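Local coordinates for protein probable D-tyrosyl-tRNA(Tyr) deacylase 1 (Homo sapiens, PDB 2OKV) that removes D-amino acids from mischarged tRNAs, and glycine from mischarged tRNA(Ala), as a homodimeric editing enzyme that also possibly acts in DNA replication, at residues Val4-Thr9 / Cys28-Ile33; Ala11-Gly16 / Glu73-Ser78. All coordinates share one frame; numbering follows the deposited sequence.

Contact 1 (Val4-Thr9 / Cys28-Ile33); sequences VVQRVT and CVLLGI
Val5 and Val29 lie side by side with their branches turned the same way, and meet through CG2 to CG2 at 4.2 Å. Each has CG1 anti to the backbone N (chi1 176° in Val5), which sets CG2 beside that N in both residues and puts like methyls next to each other across a non-hydrogen-bonded pair. On either side of this pair the backbones are joined by hydrogen-bonded pairs, Val4 with Leu30 and Gln6 with Cys28. Leu30 N reaches Val4 O at 2.8 Å, and Gln6 N reaches Cys28 O at 2.9 Å. Both carbonyl oxygens also receive a CA-H, Val4 O from Val29 and Cys28 O from Val5, so each has a second, weaker partner. Strands 2-8 and 26-32 are thus antiparallel neighbours in the mixed sheet of the D-aminoacyl-tRNA deacylase fold, and their two faces have different surroundings. On the face of Val5 and Val29, Val5 packs on Leu52, and Leu31 packs on Tyr106 and Phe109 of helix 99-116. Val4, Gln6, Cys28 and Leu30 occupy the other face, at the dimer interface: Leu30 packs on Thr142 and Gln6 on Ile135 of the second subunit. Here the Gln6 side chain, extended beyond CG, crosses that of Leu30 at a slant, its amide end near CD1. Val4, Gln6 and Cys28 are also the residues of the magnesium site. The side chain of Gln6 is about 3 Å from the bound magnesium ion. Beyond the paired residues, Val8 leans its CG1 against CB of Cys28 at 4.0 Å. The Cys28 SG, anti to its own N (chi1 180°), is carried away from Val8, while Ile135 of the same chain touches Gln6, Val8 and Cys28.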
ATOM      1  N   VAL B   4      -2.577   5.504  -0.420  1.00 39.84           N
ATOM      2  CA  VAL B   4      -1.816   4.586   0.426  1.00 40.22           C
ATOM      3  C   VAL B   4      -0.430   5.177   0.550  1.00 40.82           C
ATOM      4  O   VAL B   4       0.233   5.448  -0.444  1.00 41.12           O
ATOM      5  CB  VAL B   4      -1.787   3.138  -0.105  1.00 40.16           C
ATOM      6  CG1 VAL B   4      -0.762   2.281   0.701  1.00 39.36           C
ATOM      7  CG2 VAL B   4      -3.189   2.521  -0.020  1.00 38.37           C
ATOM      8  N   VAL B   5      -0.014   5.391   1.792  1.00 41.19           N
ATOM      9  CA  VAL B   5       1.243   6.043   2.097  1.00 41.37           C
ATOM     10  C   VAL B   5       2.159   5.024   2.761  1.00 41.32           C
ATOM     11  O   VAL B   5       1.793   4.382   3.764  1.00 40.94           O
ATOM     12  CB  VAL B   5       1.015   7.252   3.038  1.00 41.66           C
ATOM     13  CG1 VAL B   5       2.330   7.866   3.438  1.00 42.84           C
ATOM     14  CG2 VAL B   5       0.122   8.313   2.364  1.00 41.07           C
ATOM     15  N   GLN B   6       3.339   4.836   2.186  1.00 41.30           N
ATOM     16  CA  GLN B   6       4.303   3.898   2.764  1.00 41.20           C
ATOM     17  C   GLN B   6       5.572   4.644   3.140  1.00 41.29           C
ATOM     18  O   GLN B   6       6.115   5.383   2.325  1.00 42.09           O
ATOM     19  CB  GLN B   6       4.625   2.769   1.776  1.00 40.75           C
ATOM     20  CG  GLN B   6       3.429   1.842   1.509  1.00 38.50           C
ATOM     21  CD  GLN B   6       3.722   0.766   0.474  1.00 41.72           C
ATOM     22  OE1 GLN B   6       4.348  -0.258   0.780  1.00 40.31           O
ATOM     23  NE2 GLN B   6       3.211   0.966  -0.758  1.00 37.24           N
ATOM     24  N   ARG B   7       6.046   4.446   4.365  1.00 41.09           N
ATOM     25  CA  ARG B   7       7.291   5.071   4.799  1.00 41.01           C
ATOM     26  C   ARG B   7       8.427   4.290   4.167  1.00 40.98           C
ATOM     27  O   ARG B   7       8.461   3.071   4.263  1.00 40.59           O
ATOM     28  CB  ARG B   7       7.423   5.044   6.325  1.00 41.17           C
ATOM     29  CG  ARG B   7       8.728   5.656   6.843  1.00 41.27           C
ATOM     30  CD  ARG B   7       8.805   5.691   8.359  1.00 41.16           C
ATOM     31  NE  ARG B   7       9.070   4.367   8.920  1.00 42.13           N
ATOM     32  CZ  ARG B   7       9.199   4.107  10.215  1.00 43.09           C
ATOM     33  NH1 ARG B   7       9.056   5.080  11.113  1.00 43.05           N
ATOM     34  NH2 ARG B   7       9.452   2.861  10.617  1.00 41.66           N
ATOM     35  N   VAL B   8       9.369   4.987   3.541  1.00 41.19           N
ATOM     36  CA  VAL B   8      10.443   4.291   2.815  1.00 41.53           C
ATOM     37  C   VAL B   8      11.857   4.671   3.277  1.00 41.99           C
ATOM     38  O   VAL B   8      12.091   5.826   3.709  1.00 41.33           O
ATOM     39  CB  VAL B   8      10.310   4.480   1.277  1.00 41.27           C
ATOM     40  CG1 VAL B   8       8.986   3.902   0.772  1.00 42.03           C
ATOM     41  CG2 VAL B   8      10.459   5.950   0.871  1.00 41.65           C
ATOM     42  N   THR B   9      12.800   3.723   3.193  1.00 41.46           N
ATOM     43  CA  THR B   9      14.198   4.145   3.303  1.00 41.80           C
ATOM     44  C   THR B   9      14.704   4.601   1.932  1.00 40.82           C
ATOM     45  O   THR B   9      15.596   5.431   1.850  1.00 40.02           O
ATOM     46  CB  THR B   9      15.166   3.132   4.006  1.00 42.47           C
ATOM     47  OG1 THR B   9      15.837   2.348   3.035  1.00 47.88           O
ATOM     48  CG2 THR B   9      14.463   2.265   4.967  1.00 39.93           C
ATOM     49  N   CYS B  28       6.377   7.167   0.033  1.00 42.67           N
ATOM     50  CA  CYS B  28       5.820   6.846  -1.284  1.00 43.20           C
ATOM     51  C   CYS B  28       4.308   6.873  -1.163  1.00 42.94           C
ATOM     52  O   CYS B  28       3.729   6.178  -0.333  1.00 43.37           O
ATOM     53  CB  CYS B  28       6.286   5.458  -1.785  1.00 42.84           C
ATOM     54  SG  CYS B  28       5.621   4.987  -3.422  1.00 44.54           S
ATOM     55  N   VAL B  29       3.678   7.684  -1.995  1.00 42.80           N
ATOM     56  CA  VAL B  29       2.238   7.865  -1.963  1.00 42.48           C
ATOM     57  C   VAL B  29       1.656   7.290  -3.248  1.00 42.85           C
ATOM     58  O   VAL B  29       2.039   7.694  -4.359  1.00 42.66           O
ATOM     59  CB  VAL B  29       1.862   9.368  -1.848  1.00 42.92           C
ATOM     60  CG1 VAL B  29       0.335   9.553  -1.812  1.00 41.86           C
ATOM     61  CG2 VAL B  29       2.533   9.994  -0.617  1.00 42.61           C
ATOM     62  N   LEU B  30       0.750   6.329  -3.091  1.00 42.25           N
ATOM     63  CA  LEU B  30      -0.037   5.845  -4.204  1.00 42.02           C
ATOM     64  C   LEU B  30      -1.374   6.546  -4.143  1.00 41.81           C
ATOM     65  O   LEU B  30      -2.107   6.401  -3.158  1.00 41.92           O
ATOM     66  CB  LEU B  30      -0.190   4.325  -4.128  1.00 42.23           C
ATOM     67  CG  LEU B  30       1.141   3.572  -4.266  1.00 42.64           C
ATOM     68  CD1 LEU B  30       1.010   2.145  -3.778  1.00 41.96           C
ATOM     69  CD2 LEU B  30       1.651   3.586  -5.738  1.00 42.47           C
ATOM     70  N   LEU B  31      -1.690   7.301  -5.195  1.00 41.67           N
ATOM     71  CA  LEU B  31      -2.813   8.249  -5.169  1.00 41.72           C
ATOM     72  C   LEU B  31      -3.994   7.839  -6.058  1.00 40.90           C
ATOM     73  O   LEU B  31      -3.869   7.785  -7.296  1.00 39.78           O
ATOM     74  CB  LEU B  31      -2.314   9.623  -5.593  1.00 41.64           C
ATOM     75  CG  LEU B  31      -2.835  10.935  -4.996  1.00 44.87           C
ATOM     76  CD1 LEU B  31      -3.233  11.848  -6.147  1.00 41.88           C
ATOM     77  CD2 LEU B  31      -3.973  10.818  -3.973  1.00 44.13           C
ATOM     78  N   GLY B  32      -5.143   7.590  -5.426  1.00 39.93           N
ATOM     79  CA  GLY B  32      -6.367   7.206  -6.122  1.00 40.45           C
ATOM     80  C   GLY B  32      -7.385   8.325  -6.227  1.00 40.61           C
ATOM     81  O   GLY B  32      -8.014   8.688  -5.237  1.00 41.02           O
ATOM     82  N   ILE B  33      -7.558   8.851  -7.439  1.00 41.08           N
ATOM     83  CA  ILE B  33      -8.460   9.970  -7.706  1.00 41.36           C
ATOM     84  C   ILE B  33      -9.823   9.482  -8.193  1.00 41.61           C
ATOM     85  O   ILE B  33      -9.926   8.743  -9.177  1.00 41.50           O
ATOM     86  CB  ILE B  33      -7.867  10.943  -8.772  1.00 41.60           C
ATOM     87  CG1 ILE B  33      -6.527  11.531  -8.301  1.00 42.03           C
ATOM     88  CG2 ILE B  33      -8.853  12.065  -9.107  1.00 40.38           C
ATOM     89  CD1 ILE B  33      -5.617  11.980  -9.493  1.00 42.36           C
TER

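Contact 2 (Ala11-Gly16 / Glu73-Ser78); sequences ASVTVG and EILCVS
The short segments of strands 10-15 and 73-78 approach to 8.2 Å between axes and run roughly the same way, 36° apart, a spacing at which only side chains bridge the two backbones. Leu75 is the main bridge. With CG anti to the backbone N (chi1 173°), its isobutyl end projects toward strand 10-15, and CD2 presses on CB of Ala11 at 3.6 Å, also coming near the backbone N of Ser12. Val13, two residues on from Ala11, crosses both Leu75 and Val77 at a slant and serves them with one methyl: its CG2 lies 4.0 Å from Leu75 CD2 and 4.0 Å from Val77 CG2. Met131 on strand 131-137 touches both Val13 and Val77 and continues the apolar layer. Cys76, between the two inward-facing residues, turns the other way, onto Tyr106, Leu110 and Leu113 of helix 99-116. Val77 also packs on Pro140 of the second subunit, part of the Gly-cisPro motif that probably serves to reject L-amino acids. Such alternation, with apolar side chains meeting between strands that are not paired with each other, is characteristic of two beta sheets packed face to face, here the three-stranded antiparallel sheet against the mixed one.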
ATOM      1  N   ALA B  11      13.008   4.687  -2.566  1.00 39.24           N
ATOM      2  CA  ALA B  11      11.961   4.279  -3.492  1.00 39.34           C
ATOM      3  C   ALA B  11      12.337   4.770  -4.866  1.00 39.49           C
ATOM      4  O   ALA B  11      13.055   5.754  -4.992  1.00 39.09           O
ATOM      5  CB  ALA B  11      10.628   4.858  -3.066  1.00 39.93           C
ATOM      6  N   SER B  12      11.865   4.086  -5.902  1.00 39.49           N
ATOM      7  CA  SER B  12      12.139   4.539  -7.260  1.00 39.39           C
ATOM      8  C   SER B  12      11.111   4.009  -8.232  1.00 39.55           C
ATOM      9  O   SER B  12      10.367   3.078  -7.924  1.00 39.49           O
ATOM     10  CB  SER B  12      13.538   4.111  -7.706  1.00 38.76           C
ATOM     11  OG  SER B  12      13.667   2.709  -7.650  1.00 40.22           O
ATOM     12  N   VAL B  13      11.064   4.639  -9.396  1.00 39.17           N
ATOM     13  CA  VAL B  13      10.174   4.230 -10.470  1.00 38.89           C
ATOM     14  C   VAL B  13      11.031   3.949 -11.675  1.00 39.35           C
ATOM     15  O   VAL B  13      11.899   4.768 -12.043  1.00 38.63           O
ATOM     16  CB  VAL B  13       9.140   5.337 -10.791  1.00 38.48           C
ATOM     17  CG1 VAL B  13       8.370   5.040 -12.083  1.00 39.51           C
ATOM     18  CG2 VAL B  13       8.188   5.543  -9.605  1.00 38.64           C
ATOM     19  N   THR B  14      10.787   2.780 -12.270  1.00 39.22           N
ATOM     20  CA  THR B  14      11.372   2.382 -13.553  1.00 40.33           C
ATOM     21  C   THR B  14      10.255   2.187 -14.591  1.00 40.08           C
ATOM     22  O   THR B  14       9.155   1.752 -14.248  1.00 39.78           O
ATOM     23  CB  THR B  14      12.157   1.051 -13.383  1.00 39.76           C
ATOM     24  OG1 THR B  14      13.355   1.300 -12.632  1.00 45.21           O
ATOM     25  CG2 THR B  14      12.561   0.519 -14.679  1.00 43.20           C
ATOM     26  N   VAL B  15      10.545   2.512 -15.848  1.00 40.17           N
ATOM     27  CA  VAL B  15       9.677   2.191 -16.980  1.00 41.23           C
ATOM     28  C   VAL B  15      10.547   1.456 -18.008  1.00 41.62           C
ATOM     29  O   VAL B  15      11.431   2.055 -18.603  1.00 41.25           O
ATOM     30  CB  VAL B  15       9.048   3.464 -17.603  1.00 40.70           C
ATOM     31  CG1 VAL B  15       8.355   3.167 -18.971  1.00 41.57           C
ATOM     32  CG2 VAL B  15       8.088   4.116 -16.628  1.00 41.96           C
ATOM     33  N   GLY B  16      10.319   0.153 -18.157  1.00 42.31           N
ATOM     34  CA  GLY B  16      11.080  -0.689 -19.077  1.00 43.15           C
ATOM     35  C   GLY B  16      12.539  -0.850 -18.698  1.00 44.09           C
ATOM     36  O   GLY B  16      13.382  -1.110 -19.545  1.00 43.91           O
ATOM     37  N   GLU B  73      11.869  13.188   1.485  1.00 41.44           N
ATOM     38  CA  GLU B  73      11.335  13.262   0.116  1.00 42.16           C
ATOM     39  C   GLU B  73       9.975  12.584   0.003  1.00 41.91           C
ATOM     40  O   GLU B  73       9.557  11.844   0.902  1.00 41.08           O
ATOM     41  CB  GLU B  73      12.311  12.648  -0.890  1.00 42.15           C
ATOM     42  CG  GLU B  73      13.561  13.489  -1.163  1.00 43.36           C
ATOM     43  CD  GLU B  73      14.674  12.672  -1.819  1.00 43.65           C
ATOM     44  OE1 GLU B  73      14.997  12.919  -3.001  1.00 44.77           O
ATOM     45  OE2 GLU B  73      15.217  11.771  -1.141  1.00 45.27           O
ATOM     46  N   ILE B  74       9.287  12.849  -1.106  1.00 41.62           N
ATOM     47  CA  ILE B  74       7.994  12.237  -1.383  1.00 42.13           C
ATOM     48  C   ILE B  74       8.023  11.738  -2.828  1.00 42.88           C
ATOM     49  O   ILE B  74       8.338  12.491  -3.735  1.00 43.11           O
ATOM     50  CB  ILE B  74       6.819  13.244  -1.242  1.00 42.44           C
ATOM     51  CG1 ILE B  74       6.780  13.856   0.165  1.00 41.39           C
ATOM     52  CG2 ILE B  74       5.482  12.571  -1.626  1.00 42.05           C
ATOM     53  CD1 ILE B  74       5.794  14.998   0.324  1.00 41.50           C
ATOM     54  N   LEU B  75       7.737  10.457  -3.020  1.00 43.48           N
ATOM     55  CA  LEU B  75       7.515   9.907  -4.351  1.00 43.78           C
ATOM     56  C   LEU B  75       6.014   9.661  -4.530  1.00 44.01           C
ATOM     57  O   LEU B  75       5.443   8.817  -3.846  1.00 44.55           O
ATOM     58  CB  LEU B  75       8.290   8.592  -4.524  1.00 43.30           C
ATOM     59  CG  LEU B  75       8.052   7.785  -5.814  1.00 44.37           C
ATOM     60  CD1 LEU B  75       8.513   8.582  -7.019  1.00 40.25           C
ATOM     61  CD2 LEU B  75       8.751   6.409  -5.754  1.00 43.12           C
ATOM     62  N   CYS B  76       5.375  10.404  -5.431  1.00 44.85           N
ATOM     63  CA  CYS B  76       3.938  10.199  -5.712  1.00 45.75           C
ATOM     64  C   CYS B  76       3.750   9.444  -7.008  1.00 44.56           C
ATOM     65  O   CYS B  76       4.389   9.744  -8.033  1.00 44.74           O
ATOM     66  CB  CYS B  76       3.142  11.513  -5.823  1.00 44.97           C
ATOM     67  SG  CYS B  76       3.390  12.637  -4.513  1.00 54.63           S
ATOM     68  N   VAL B  77       2.845   8.479  -6.981  1.00 43.81           N
ATOM     69  CA  VAL B  77       2.491   7.755  -8.198  1.00 43.09           C
ATOM     70  C   VAL B  77       0.976   7.665  -8.268  1.00 42.85           C
ATOM     71  O   VAL B  77       0.326   7.371  -7.269  1.00 41.26           O
ATOM     72  CB  VAL B  77       3.126   6.348  -8.229  1.00 42.98           C
ATOM     73  CG1 VAL B  77       2.747   5.610  -9.519  1.00 43.58           C
ATOM     74  CG2 VAL B  77       4.637   6.451  -8.122  1.00 43.34           C
ATOM     75  N   SER B  78       0.424   7.938  -9.448  1.00 43.05           N
ATOM     76  CA  SER B  78      -1.016   7.851  -9.679  1.00 43.91           C
ATOM     77  C   SER B  78      -1.439   6.389  -9.711  1.00 43.36           C
ATOM     78  O   SER B  78      -0.795   5.570 -10.365  1.00 42.54           O
ATOM     79  CB  SER B  78      -1.356   8.517 -11.011  1.00 44.25           C
ATOM     80  OG  SER B  78      -0.290   8.226 -11.919  1.00 49.56           O
TER

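Contacts 1 and 2, with centres 10 Å apart, meet in the mixed sheet, where strands 26-32 and 73-78 are parallel neighbours, with probable hydrogen bonds from Val29 N to Leu75 O (2.8 Å) and from Val77 N to Val29 O (2.9 Å). Side chains add to the join, Leu30 CD2 meeting Val77 CB at 4.0 Å. The other two segments follow each other in the chain, and the corner at Thr9 carries it from the mixed sheet of contact 1 into the antiparallel sheet of contact 2. The magnesium site belongs to contact 1, yet Val77 of contact 2 has its side chain only about 8 Å from the ion.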